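Local structure of endosialidase (Enterobacteria phage phi92, 4HIZ) at residues S179-G191 with I203-A215. The protein probably cleaves alpha-2,8 and alpha-2,9 linkages within sialic acid polymers as an endosialidase, working as a trimer. Sequence-based numbering, arbitrary orientation.
Sequences SRPMPYYRRPTGG and IVLKKHGLKVGDA. With EDO (1,2-ethanediol), chain K.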
loop_
_atom_site.group_PDB
_atom_site.type_symbol
_atom_site.label_atom_id
_atom_site.label_comp_id
_atom_site.label_asym_id
_atom_site.label_seq_id
_atom_site.Cartn_x
_atom_site.Cartn_y
_atom_site.Cartn_z
ATOM N N SER A 179 -28.513 -8.680 14.241
ATOM C CA SER A 179 -27.585 -9.537 14.982
ATOM C C SER A 179 -27.101 -10.710 14.182
ATOM O O SER A 179 -27.754 -11.156 13.256
ATOM C CB SER A 179 -28.172 -10.030 16.322
ATOM O OG SER A 179 -29.065 -11.110 16.131
ATOM N N ARG A 180 -25.899 -11.168 14.546
ATOM C CA ARG A 180 -25.282 -12.377 13.956
ATOM C C ARG A 180 -24.553 -13.060 15.076
ATOM O O ARG A 180 -24.158 -12.423 16.042
ATOM C CB ARG A 180 -24.203 -11.990 12.902
ATOM C CG ARG A 180 -24.710 -11.983 11.466
ATOM C CD ARG A 180 -23.585 -11.544 10.529
ATOM N NE ARG A 180 -23.959 -11.745 9.127
ATOM C CZ ARG A 180 -23.230 -11.269 8.109
ATOM N NH1 ARG A 180 -22.097 -10.589 8.364
ATOM N NH2 ARG A 180 -23.600 -11.512 6.855
ATOM N N PRO A 181 -24.306 -14.366 14.934
ATOM C CA PRO A 181 -23.407 -15.003 15.900
ATOM C C PRO A 181 -22.001 -14.425 15.701
ATOM O O PRO A 181 -21.619 -14.180 14.551
ATOM C CB PRO A 181 -23.427 -16.475 15.467
ATOM C CG PRO A 181 -23.741 -16.467 13.996
ATOM C CD PRO A 181 -24.690 -15.265 13.825
ATOM N N MET A 182 -21.253 -14.201 16.774
ATOM C CA MET A 182 -19.886 -13.710 16.616
ATOM C C MET A 182 -19.032 -14.762 15.906
ATOM O O MET A 182 -19.317 -15.946 15.973
ATOM C CB MET A 182 -19.260 -13.451 17.993
ATOM C CG MET A 182 -19.774 -12.192 18.674
ATOM S SD MET A 182 -19.473 -10.675 17.701
ATOM C CE MET A 182 -17.693 -10.457 17.937
ATOM N N PRO A 183 -17.954 -14.332 15.234
ATOM C CA PRO A 183 -16.983 -15.318 14.757
ATOM C C PRO A 183 -16.259 -15.893 15.968
ATOM O O PRO A 183 -15.658 -15.147 16.743
ATOM C CB PRO A 183 -16.020 -14.463 13.889
ATOM C CG PRO A 183 -16.259 -13.057 14.297
ATOM C CD PRO A 183 -17.557 -12.931 14.959
ATOM N N TYR A 184 -16.326 -17.208 16.170
ATOM C CA TYR A 184 -15.670 -17.793 17.334
ATOM C C TYR A 184 -15.324 -19.225 17.071
ATOM O O TYR A 184 -15.860 -19.848 16.122
ATOM C CB TYR A 184 -16.493 -17.622 18.640
ATOM C CG TYR A 184 -17.789 -18.440 18.810
ATOM C CD1 TYR A 184 -17.733 -19.822 19.017
ATOM C CD2 TYR A 184 -19.036 -17.813 18.839
ATOM C CE1 TYR A 184 -18.880 -20.550 19.229
ATOM C CE2 TYR A 184 -20.200 -18.542 19.061
ATOM C CZ TYR A 184 -20.103 -19.919 19.227
ATOM O OH TYR A 184 -21.245 -20.693 19.446
ATOM N N TYR A 185 -14.414 -19.739 17.899
ATOM C CA TYR A 185 -13.900 -21.105 17.785
ATOM C C TYR A 185 -14.048 -21.782 19.152
ATOM O O TYR A 185 -13.868 -21.138 20.197
ATOM C CB TYR A 185 -12.384 -21.008 17.440
ATOM C CG TYR A 185 -11.649 -22.291 17.650
ATOM C CD1 TYR A 185 -11.858 -23.377 16.803
ATOM C CD2 TYR A 185 -10.746 -22.436 18.709
ATOM C CE1 TYR A 185 -11.171 -24.582 17.002
ATOM C CE2 TYR A 185 -10.073 -23.660 18.926
ATOM C CZ TYR A 185 -10.281 -24.709 18.067
ATOM O OH TYR A 185 -9.604 -25.903 18.275
ATOM N N ARG A 186 -14.380 -23.071 19.160
ATOM C CA ARG A 186 -14.413 -23.846 20.404
ATOM C C ARG A 186 -13.753 -25.184 20.141
ATOM O O ARG A 186 -13.817 -25.704 19.002
ATOM C CB ARG A 186 -15.872 -24.156 20.807
ATOM C CG ARG A 186 -16.743 -22.946 20.974
ATOM C CD ARG A 186 -16.518 -22.265 22.317
ATOM N NE ARG A 186 -17.574 -21.259 22.549
ATOM C CZ ARG A 186 -18.770 -21.495 23.120
ATOM N NH1 ARG A 186 -19.102 -22.699 23.596
ATOM N NH2 ARG A 186 -19.660 -20.496 23.251
ATOM N N ARG A 187 -13.149 -25.758 21.185
ATOM C CA ARG A 187 -12.601 -27.105 21.122
ATOM C C ARG A 187 -13.234 -27.964 22.224
ATOM O O ARG A 187 -12.653 -28.139 23.292
ATOM C CB ARG A 187 -11.100 -27.025 21.315
ATOM C CG ARG A 187 -10.379 -28.339 21.035
ATOM C CD ARG A 187 -8.933 -28.166 21.230
ATOM N NE ARG A 187 -8.246 -29.455 21.212
ATOM C CZ ARG A 187 -7.686 -30.029 22.281
ATOM N NH1 ARG A 187 -7.080 -31.191 22.153
ATOM N NH2 ARG A 187 -7.722 -29.445 23.473
ATOM N N PRO A 188 -14.452 -28.477 21.979
ATOM C CA PRO A 188 -15.194 -29.174 23.027
ATOM C C PRO A 188 -14.816 -30.634 23.092
ATOM O O PRO A 188 -14.136 -31.136 22.203
ATOM C CB PRO A 188 -16.674 -29.029 22.580
ATOM C CG PRO A 188 -16.636 -28.126 21.332
ATOM C CD PRO A 188 -15.268 -28.301 20.770
ATOM N N THR A 189 -15.255 -31.306 24.151
ATOM C CA THR A 189 -15.155 -32.756 24.224
ATOM C C THR A 189 -16.552 -33.349 24.400
ATOM O O THR A 189 -17.302 -32.925 25.271
ATOM C CB THR A 189 -14.246 -33.170 25.398
ATOM O OG1 THR A 189 -12.925 -32.600 25.236
ATOM C CG2 THR A 189 -14.163 -34.703 25.517
ATOM N N GLY A 190 -16.904 -34.315 23.551
ATOM C CA GLY A 190 -18.217 -34.951 23.627
ATOM C C GLY A 190 -19.341 -34.011 23.246
ATOM O O GLY A 190 -19.140 -32.956 22.610
ATOM N N GLY A 191 -20.551 -34.398 23.620
ATOM C CA GLY A 191 -21.709 -33.560 23.383
ATOM C C GLY A 191 -22.469 -33.714 22.082
ATOM O O GLY A 191 -23.464 -32.994 21.872
ATOM N N ILE A 203 -26.347 -31.201 19.342
ATOM C CA ILE A 203 -25.044 -30.693 19.704
ATOM C C ILE A 203 -25.115 -29.894 20.989
ATOM O O ILE A 203 -25.827 -28.892 21.068
ATOM C CB ILE A 203 -24.541 -29.722 18.631
ATOM C CG1 ILE A 203 -24.825 -30.246 17.202
ATOM C CG2 ILE A 203 -23.081 -29.342 18.906
ATOM C CD1 ILE A 203 -24.123 -31.527 16.831
ATOM N N VAL A 204 -24.359 -30.329 21.988
ATOM C CA VAL A 204 -24.221 -29.558 23.211
ATOM C C VAL A 204 -23.003 -28.646 23.090
ATOM O O VAL A 204 -21.882 -29.074 22.808
ATOM C CB VAL A 204 -24.080 -30.466 24.440
ATOM C CG1 VAL A 204 -23.822 -29.618 25.691
ATOM C CG2 VAL A 204 -25.340 -31.303 24.610
ATOM N N LEU A 205 -23.242 -27.359 23.242
ATOM C CA LEU A 205 -22.169 -26.381 23.178
ATOM C C LEU A 205 -22.619 -25.209 24.056
ATOM O O LEU A 205 -23.575 -24.501 23.726
ATOM C CB LEU A 205 -21.979 -25.954 21.718
ATOM C CG LEU A 205 -20.772 -25.111 21.376
ATOM C CD1 LEU A 205 -19.508 -25.975 21.474
ATOM C CD2 LEU A 205 -20.924 -24.558 19.958
ATOM N N LYS A 206 -21.939 -25.005 25.181
ATOM C CA LYS A 206 -22.441 -24.064 26.185
ATOM C C LYS A 206 -22.509 -22.628 25.676
ATOM O O LYS A 206 -21.587 -22.141 25.050
ATOM C CB LYS A 206 -21.634 -24.157 27.483
ATOM C CG LYS A 206 -21.865 -25.483 28.237
ATOM C CD LYS A 206 -21.435 -25.391 29.702
ATOM C CE LYS A 206 -21.458 -26.746 30.403
ATOM N NZ LYS A 206 -22.837 -27.253 30.682
ATOM N N LYS A 207 -23.647 -21.988 25.922
ATOM C CA LYS A 207 -23.873 -20.582 25.588
ATOM C C LYS A 207 -23.502 -20.282 24.138
ATOM O O LYS A 207 -22.780 -19.342 23.828
ATOM C CB LYS A 207 -23.141 -19.665 26.578
ATOM C CG LYS A 207 -23.495 -19.938 28.044
ATOM C CD LYS A 207 -25.015 -20.137 28.248
ATOM C CE LYS A 207 -25.356 -20.540 29.682
ATOM N NZ LYS A 207 -24.977 -21.955 30.014
ATOM N N HIS A 208 -24.028 -21.093 23.232
ATOM C CA HIS A 208 -23.612 -21.008 21.827
ATOM C C HIS A 208 -24.063 -19.717 21.117
ATOM O O HIS A 208 -23.412 -19.258 20.161
ATOM C CB HIS A 208 -24.073 -22.265 21.067
ATOM C CG HIS A 208 -25.539 -22.536 21.188
ATOM N ND1 HIS A 208 -26.484 -21.829 20.469
ATOM C CD2 HIS A 208 -26.229 -23.430 21.949
ATOM C CE1 HIS A 208 -27.693 -22.278 20.783
ATOM N NE2 HIS A 208 -27.563 -23.242 21.679
ATOM N N GLY A 209 -25.178 -19.138 21.558
ATOM C CA GLY A 209 -25.673 -17.904 20.972
ATOM C C GLY A 209 -26.193 -18.051 19.560
ATOM O O GLY A 209 -26.425 -17.057 18.887
ATOM N N LEU A 210 -26.381 -19.281 19.091
ATOM C CA LEU A 210 -26.829 -19.494 17.712
ATOM C C LEU A 210 -28.363 -19.420 17.570
ATOM O O LEU A 210 -29.101 -19.674 18.527
ATOM C CB LEU A 210 -26.341 -20.855 17.186
ATOM C CG LEU A 210 -24.838 -21.092 17.326
ATOM C CD1 LEU A 210 -24.472 -22.574 17.083
ATOM C CD2 LEU A 210 -24.116 -20.204 16.346
ATOM N N LYS A 211 -28.805 -19.086 16.366
ATOM C CA LYS A 211 -30.208 -19.106 15.988
ATOM C C LYS A 211 -30.385 -20.004 14.786
ATOM O O LYS A 211 -29.415 -20.315 14.080
ATOM C CB LYS A 211 -30.691 -17.693 15.655
ATOM C CG LYS A 211 -30.747 -16.775 16.880
ATOM C CD LYS A 211 -31.080 -15.345 16.492
ATOM C CE LYS A 211 -31.404 -14.508 17.749
ATOM N NZ LYS A 211 -32.878 -14.533 18.122
ATOM N N VAL A 212 -31.613 -20.461 14.566
ATOM C CA VAL A 212 -31.902 -21.238 13.374
ATOM C C VAL A 212 -31.439 -20.504 12.106
ATOM O O VAL A 212 -31.706 -19.289 11.928
ATOM C CB VAL A 212 -33.409 -21.513 13.277
ATOM C CG1 VAL A 212 -33.738 -22.184 11.951
ATOM C CG2 VAL A 212 -33.853 -22.386 14.452
ATOM N N GLY A 213 -30.748 -21.238 11.235
ATOM C CA GLY A 213 -30.250 -20.676 9.994
ATOM C C GLY A 213 -28.814 -20.207 10.104
ATOM O O GLY A 213 -28.170 -19.950 9.064
ATOM N N ASP A 214 -28.294 -20.084 11.327
ATOM C CA ASP A 214 -26.877 -19.640 11.470
ATOM C C ASP A 214 -25.932 -20.689 10.892
ATOM O O ASP A 214 -26.212 -21.890 10.912
ATOM C CB ASP A 214 -26.536 -19.297 12.926
ATOM C CG ASP A 214 -27.099 -17.955 13.345
ATOM O OD1 ASP A 214 -27.517 -17.175 12.450
ATOM O OD2 ASP A 214 -27.107 -17.656 14.566
ATOM N N ALA A 215 -24.813 -20.211 10.359
ATOM C CA ALA A 215 -23.852 -21.038 9.631
ATOM C C ALA A 215 -22.713 -21.437 10.544
ATOM O O ALA A 215 -22.153 -20.576 11.244
ATOM C CB ALA A 215 -23.298 -20.213 8.462
HETATM C C1 EDO K . -29.275 -18.741 23.474
HETATM O O1 EDO K . -29.430 -18.899 24.892
HETATM C C2 EDO K . -28.405 -19.850 22.897
HETATM O O2 EDO K . -27.111 -19.932 23.531
HETATM O O HOH W 1 -19.966 -30.470 24.064
#
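The chains of 179-191 and 203-215 run antiparallel, Gly191 lying 4.7 Å (CA to CA) from Val204 and Pro181 5.9 Å from Leu210; between these ends side chains of 179-191 reach backbone carbonyls and side chains of 203-215. The contact sits where a small beta domain, inserted between strands 172-181 and 272-275 of one sheet in the catalytic beta-propeller, leaves that sheet; the insert carries a bound sialic acid. At the domain end, Val204 N donates to Gly191 O over 2.8 Å, and a water bridges Gly190 O and Val204 O. Further along, Arg186 grips the loop that follows strand 200-204: its chain bends at chi2 (-80°), and NH1 and NH2 both bond end-on to Lys206 O, at 2.9 Å and 3.1 Å respectively. The carbonyl oxygen lies only 9° out of the guanidinium plane, which fixes the rotation of the group; the NH2 bond to Lys207 O is weak. Leu205 crosses this arginine obliquely, its CD1 reaching Pro188 CG at 3.6 Å, while Phe262 of strand 261-264 also touches it. Tyr184 reaches across, and its OH donates to a lone pair of His208 O at 2.7 Å, in the carbonyl plane. His208 ND1 accepts from Leu210 N close to the ring plane, linking the imidazole to its own loop, and ethanediol lies over one ring face. At the propeller end the Pro181 ring packs on the carboxylate of Asp214, which also forms a salt bridge with Arg157; CD of Pro181 comes within 3.5 Å of Asp214 OD2, the oxygen that accepts from Lys211 N.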